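Local coordinates for malate Synthase (Haloferax volcanii, PDB 3OYZ), which condenses acetyl-CoA with glyoxylate in a magnesium-dependent Claisen reaction and hydrolyses the malyl-CoA intermediate, giving malate for the glyoxylate cycle, at residues A[68-73]-A[114-119]; A[131-136]-A[151-156]. All coordinates share one frame; numbering follows the deposited sequence.

Contact 1 (A[68-73]-A[114-119])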
loop_
_atom_site.group_PDB
_atom_site.type_symbol
_atom_site.label_atom_id
_atom_site.label_comp_id
_atom_site.label_asym_id
_atom_site.label_seq_id
_atom_site.Cartn_x
_atom_site.Cartn_y
_atom_site.Cartn_z
ATOM N N GLU A 68 -5.563 28.639 -31.065
ATOM C CA GLU A 68 -5.133 28.729 -32.490
ATOM C C GLU A 68 -4.817 27.375 -33.123
ATOM O O GLU A 68 -5.412 27.033 -34.164
ATOM C CB GLU A 68 -3.912 29.650 -32.527
ATOM C CG GLU A 68 -3.529 30.264 -33.884
ATOM C CD GLU A 68 -2.074 30.713 -33.918
ATOM O OE1 GLU A 68 -1.533 31.351 -32.988
ATOM O OE2 GLU A 68 -1.420 30.407 -34.931
ATOM N N VAL A 69 -3.937 26.582 -32.492
ATOM C CA VAL A 69 -3.638 25.257 -33.028
ATOM C C VAL A 69 -4.802 24.292 -33.085
ATOM O O VAL A 69 -5.006 23.595 -34.100
ATOM C CB VAL A 69 -2.469 24.574 -32.331
ATOM C CG1 VAL A 69 -2.318 23.153 -32.875
ATOM C CG2 VAL A 69 -1.208 25.461 -32.416
ATOM N N ILE A 70 -5.607 24.217 -32.018
ATOM C CA ILE A 70 -6.680 23.228 -32.044
ATOM C C ILE A 70 -7.777 23.660 -33.026
ATOM O O ILE A 70 -8.492 22.836 -33.630
ATOM C CB ILE A 70 -7.329 23.058 -30.578
ATOM C CG1 ILE A 70 -6.280 22.468 -29.640
ATOM C CG2 ILE A 70 -8.537 22.165 -30.666
ATOM C CD1 ILE A 70 -6.810 22.078 -28.242
ATOM N N SER A 71 -7.979 24.963 -33.066
ATOM C CA SER A 71 -8.807 25.579 -34.122
ATOM C C SER A 71 -8.488 25.021 -35.543
ATOM O O SER A 71 -9.316 24.391 -36.229
ATOM C CB SER A 71 -8.495 27.087 -34.107
ATOM O OG SER A 71 -9.675 27.752 -34.504
ATOM N N GLU A 72 -7.226 25.158 -35.898
ATOM C CA GLU A 72 -6.718 24.838 -37.260
ATOM C C GLU A 72 -6.503 23.355 -37.530
ATOM O O GLU A 72 -6.784 22.876 -38.646
ATOM C CB GLU A 72 -5.449 25.641 -37.519
ATOM C CG GLU A 72 -5.722 27.143 -37.471
ATOM C CD GLU A 72 -4.480 28.024 -37.372
ATOM O OE1 GLU A 72 -3.372 27.522 -37.123
ATOM O OE2 GLU A 72 -4.573 29.268 -37.515
ATOM N N GLN A 73 -6.104 22.606 -36.493
ATOM C CA GLN A 73 -5.725 21.194 -36.651
ATOM C C GLN A 73 -6.462 20.129 -35.871
ATOM O O GLN A 73 -6.257 18.930 -36.099
ATOM C CB GLN A 73 -4.257 21.013 -36.283
ATOM C CG GLN A 73 -3.403 21.893 -37.140
ATOM C CD GLN A 73 -1.937 21.608 -37.042
ATOM O OE1 GLN A 73 -1.231 22.485 -36.623
ATOM N NE2 GLN A 73 -1.472 20.412 -37.409
ATOM N N GLU A 114 -15.150 22.571 -30.125
ATOM C CA GLU A 114 -15.649 21.418 -30.830
ATOM C C GLU A 114 -14.639 20.276 -30.941
ATOM O O GLU A 114 -15.076 19.151 -31.153
ATOM C CB GLU A 114 -16.228 21.802 -32.227
ATOM C CG GLU A 114 -15.535 22.991 -32.861
ATOM C CD GLU A 114 -15.970 24.344 -32.289
ATOM O OE1 GLU A 114 -17.152 24.756 -32.329
ATOM O OE2 GLU A 114 -15.100 25.066 -31.790
ATOM N N HIS A 115 -13.335 20.523 -30.797
ATOM C CA HIS A 115 -12.348 19.440 -30.867
ATOM C C HIS A 115 -11.665 19.101 -29.503
ATOM O O HIS A 115 -10.638 18.400 -29.461
ATOM C CB HIS A 115 -11.255 19.758 -31.918
ATOM C CG HIS A 115 -11.822 20.314 -33.193
ATOM N ND1 HIS A 115 -12.716 19.622 -33.976
ATOM C CD2 HIS A 115 -11.696 21.538 -33.765
ATOM C CE1 HIS A 115 -13.130 20.388 -34.970
ATOM N NE2 HIS A 115 -12.512 21.550 -34.871
ATOM N N ILE A 116 -12.208 19.643 -28.415
ATOM C CA ILE A 116 -11.669 19.441 -27.039
ATOM C C ILE A 116 -12.591 18.481 -26.278
ATOM O O ILE A 116 -13.779 18.676 -26.221
ATOM C CB ILE A 116 -11.524 20.760 -26.286
ATOM C CG1 ILE A 116 -10.356 21.474 -26.968
ATOM C CG2 ILE A 116 -11.117 20.574 -24.797
ATOM C CD1 ILE A 116 -9.998 22.811 -26.405
ATOM N N HIS A 117 -12.060 17.389 -25.760
ATOM C CA HIS A 117 -12.926 16.487 -25.039
ATOM C C HIS A 117 -12.971 16.827 -23.524
ATOM O O HIS A 117 -13.837 16.262 -22.846
ATOM C CB HIS A 117 -12.391 15.065 -25.149
ATOM C CG HIS A 117 -12.973 14.275 -26.288
ATOM N ND1 HIS A 117 -12.638 14.517 -27.609
ATOM C CD2 HIS A 117 -13.789 13.198 -26.296
ATOM C CE1 HIS A 117 -13.270 13.655 -28.387
ATOM N NE2 HIS A 117 -13.969 12.839 -27.613
ATOM N N GLY A 118 -11.996 17.569 -23.003
ATOM C CA GLY A 118 -12.017 17.938 -21.559
ATOM C C GLY A 118 -10.722 18.601 -21.168
ATOM O O GLY A 118 -9.952 19.086 -22.036
ATOM N N PHE A 119 -10.489 18.774 -19.861
ATOM C CA PHE A 119 -9.322 19.499 -19.411
ATOM C C PHE A 119 -8.721 18.673 -18.259
ATOM O O PHE A 119 -9.433 17.866 -17.626
ATOM C CB PHE A 119 -9.674 20.906 -18.921
ATOM C CG PHE A 119 -10.038 21.901 -20.031
ATOM C CD1 PHE A 119 -9.035 22.607 -20.653
ATOM C CD2 PHE A 119 -11.356 22.068 -20.459
ATOM C CE1 PHE A 119 -9.329 23.458 -21.725
ATOM C CE2 PHE A 119 -11.678 22.969 -21.460
ATOM C CZ PHE A 119 -10.618 23.622 -22.129
#

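Contact 2 (A[131-136]-A[151-156])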
loop_
_atom_site.group_PDB
_atom_site.type_symbol
_atom_site.label_atom_id
_atom_site.label_comp_id
_atom_site.label_asym_id
_atom_site.label_seq_id
_atom_site.Cartn_x
_atom_site.Cartn_y
_atom_site.Cartn_z
ATOM N N LYS A 131 -14.361 19.458 -6.024
ATOM C CA LYS A 131 -15.697 19.969 -6.318
ATOM C C LYS A 131 -15.466 21.425 -6.798
ATOM O O LYS A 131 -16.296 21.952 -7.520
ATOM C CB LYS A 131 -16.514 20.018 -5.014
ATOM C CG LYS A 131 -16.857 18.548 -4.599
ATOM C CD LYS A 131 -17.662 18.526 -3.249
ATOM C CE LYS A 131 -17.855 17.035 -2.809
ATOM N NZ LYS A 131 -18.220 17.139 -1.349
ATOM N N LYS A 132 -14.472 22.137 -6.296
ATOM C CA LYS A 132 -14.309 23.573 -6.798
ATOM C C LYS A 132 -13.963 23.553 -8.311
ATOM O O LYS A 132 -14.472 24.374 -9.052
ATOM C CB LYS A 132 -13.109 24.224 -6.106
ATOM C CG LYS A 132 -13.418 24.498 -4.609
ATOM C CD LYS A 132 -12.149 24.940 -3.882
ATOM C CE LYS A 132 -12.520 25.142 -2.383
ATOM N NZ LYS A 132 -11.291 25.566 -1.605
ATOM N N ALA A 133 -13.124 22.626 -8.769
ATOM C CA ALA A 133 -12.785 22.609 -10.192
ATOM C C ALA A 133 -14.073 22.203 -10.929
ATOM O O ALA A 133 -14.468 22.845 -11.936
ATOM C CB ALA A 133 -11.628 21.623 -10.462
ATOM N N ASP A 134 -14.744 21.132 -10.485
ATOM C CA ASP A 134 -16.017 20.762 -11.064
ATOM C C ASP A 134 -17.007 21.901 -11.263
ATOM O O ASP A 134 -17.705 22.007 -12.315
ATOM C CB ASP A 134 -16.713 19.635 -10.277
ATOM C CG ASP A 134 -18.101 19.373 -10.782
ATOM O OD1 ASP A 134 -18.220 18.818 -11.893
ATOM O OD2 ASP A 134 -19.122 19.654 -10.115
ATOM N N GLU A 135 -17.096 22.756 -10.261
ATOM C CA GLU A 135 -18.015 23.881 -10.398
ATOM C C GLU A 135 -17.554 24.838 -11.551
ATOM O O GLU A 135 -18.406 25.301 -12.265
ATOM C CB GLU A 135 -18.106 24.628 -9.094
ATOM C CG GLU A 135 -18.934 25.907 -9.182
ATOM C CD GLU A 135 -20.385 25.688 -9.607
ATOM O OE1 GLU A 135 -20.957 24.585 -9.666
ATOM O OE2 GLU A 135 -21.021 26.736 -9.801
ATOM N N PHE A 136 -16.275 25.115 -11.676
ATOM C CA PHE A 136 -15.778 25.874 -12.840
ATOM C C PHE A 136 -16.073 25.220 -14.177
ATOM O O PHE A 136 -16.455 25.912 -15.125
ATOM C CB PHE A 136 -14.300 26.173 -12.677
ATOM C CG PHE A 136 -14.033 27.168 -11.603
ATOM C CD1 PHE A 136 -14.742 28.369 -11.580
ATOM C CD2 PHE A 136 -13.015 26.975 -10.676
ATOM C CE1 PHE A 136 -14.424 29.360 -10.631
ATOM C CE2 PHE A 136 -12.705 27.957 -9.703
ATOM C CZ PHE A 136 -13.430 29.132 -9.684
ATOM N N LEU A 151 -17.651 18.470 -21.025
ATOM C CA LEU A 151 -16.198 18.493 -20.859
ATOM C C LEU A 151 -15.739 17.525 -19.730
ATOM O O LEU A 151 -16.127 17.733 -18.558
ATOM C CB LEU A 151 -15.790 19.894 -20.428
ATOM C CG LEU A 151 -16.004 20.881 -21.600
ATOM C CD1 LEU A 151 -15.649 22.176 -20.970
ATOM C CD2 LEU A 151 -14.981 20.563 -22.712
ATOM N N ALA A 152 -14.959 16.511 -20.102
ATOM C CA ALA A 152 -14.368 15.533 -19.181
ATOM C C ALA A 152 -13.408 16.271 -18.256
ATOM O O ALA A 152 -12.773 17.239 -18.662
ATOM C CB ALA A 152 -13.664 14.377 -19.987
ATOM N N MET A 153 -13.357 15.915 -16.970
ATOM C CA MET A 153 -12.292 16.422 -16.111
ATOM C C MET A 153 -11.344 15.277 -15.781
ATOM O O MET A 153 -11.783 14.207 -15.350
ATOM C CB MET A 153 -12.914 16.929 -14.783
ATOM C CG MET A 153 -11.887 17.525 -13.728
ATOM S SD MET A 153 -12.989 18.086 -12.332
ATOM C CE MET A 153 -11.930 17.789 -10.921
ATOM N N SER A 154 -10.047 15.531 -15.806
ATOM C CA SER A 154 -9.079 14.517 -15.432
ATOM C C SER A 154 -8.287 15.210 -14.351
ATOM O O SER A 154 -8.105 16.447 -14.439
ATOM C CB SER A 154 -8.170 14.069 -16.606
ATOM O OG SER A 154 -9.023 13.321 -17.480
ATOM N N VAL A 155 -7.761 14.469 -13.368
ATOM C CA VAL A 155 -7.013 15.193 -12.358
ATOM C C VAL A 155 -5.653 14.562 -12.253
ATOM O O VAL A 155 -5.477 13.354 -12.418
ATOM C CB VAL A 155 -7.674 15.204 -10.941
ATOM C CG1 VAL A 155 -9.066 15.800 -11.051
ATOM C CG2 VAL A 155 -7.864 13.724 -10.467
ATOM N N ILE A 156 -4.657 15.351 -11.862
ATOM C CA ILE A 156 -3.366 14.799 -11.544
ATOM C C ILE A 156 -3.281 14.549 -10.004
ATOM O O ILE A 156 -3.559 15.472 -9.251
ATOM C CB ILE A 156 -2.257 15.841 -11.811
ATOM C CG1 ILE A 156 -2.211 16.286 -13.298
ATOM C CG2 ILE A 156 -0.893 15.121 -11.568
ATOM C CD1 ILE A 156 -2.313 15.223 -14.314
#

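Contact 1 (A[68-73]-A[114-119])
Ile70 reaches out from the last turns of helix 59-73 and divides its two branches between His115 and Ile116. Its CG2 lies 3.8 Å from His115 CB, the two side chains sliding past each other in opposite directions, while its CD1 meets Ile116 CD1 at 3.8 Å. The second pair crosses at about a right angle, and CD1 of Ile70 also touches Ile116 CG1 at 3.8 Å. With CG2 anti to the backbone N and the CG1 arm extended (chi2 -173°), Ile70 can serve both partners at once. The carbonyl O of Ile70 lies obliquely off the imidazole plane, 3.5 Å from His115 CD2, and Glu114 CG lies over one ring face, offset toward the rim. No hydrogen bond spans the two segments, so the junction rests on packing. In this TIM barrel it fixes the loop leading into strand 118-121 against the helix that follows strand 45-49. An alanine in place of Ile70 would probably open a gap beside Ile116 CD1 and leave His115 CB without its CG2 neighbour. Further out, Ile81 of strand 80-81 touches Ile70, while Pro83 and Ile105 pack on Ile116, extending this aliphatic cluster. Ser71 turns its CB from the loop, and its OG is hydrogen-bonded to the carbonyl O of Arg110.

Contact 2 (A[131-136]-A[151-156])
The backbones come closest at Asp134 and Met153, whose CA atoms stand 7.6 Å apart, a separation that a single side chain from the strand spans without any hydrogen bond between the segments. That side chain is Met153. Its CG is anti to the backbone N (chi1 -180°) and chi2 is also extended, which carries the sulfur straight out from strand 152-157; the chain then bends at chi3 (147°). The methyl end lands on the helix, with CE 3.9 Å from Ala133 CB, a methyl-to-methyl contact. Behind it, SD lies 4.0 Å from the backbone N of Asp134, a packing distance. With only a methyl directed toward the strand at Ala133, the helix backbone can probably come close enough for the thioether to lie against it. Asp134 borders this apolar patch but has its carboxylate engaged elsewhere: OD1 forms a salt bridge with Arg182 NE, and OD2 accepts a hydrogen bond from the backbone N of Asn179. These two bonds satisfy both oxygens of a buried acid and probably help to stabilise its negative charge. The helix and strand belong to the beta-alpha-beta unit formed by strand 118-121, helix 127-143 and strand 152-157, one of the repeating crossovers of a TIM barrel. Ile121 from strand 118-121 touches both Ala133 and Met153, Phe137 of the same helix packs on Met153, and backbone hydrogen bonds of Met153 with Phe184, and with Arg182 just before strand 183-188, join its strand to that neighbour.

From the N terminus, helix 59-73 is the first element involved: contact 1 brings residues 114-119 back to it across 40 intervening residues, which include strand 80-81 and helix 92-105. The chain then runs along strand 118-121 into helix 127-143, where contact 2 closes a shorter loop of 14 residues before strand 152-157. The loops are in series, neither nesting nor crossing, and the contact centres are 18 Å apart. Direct evidence for their joining lies in the parallel sheet: probable hydrogen bonds link His117 O to Ala152 N and Phe119 N to Ala152 O, each at 3.0 Å. Leu151 also packs on Gly118 and Phe119.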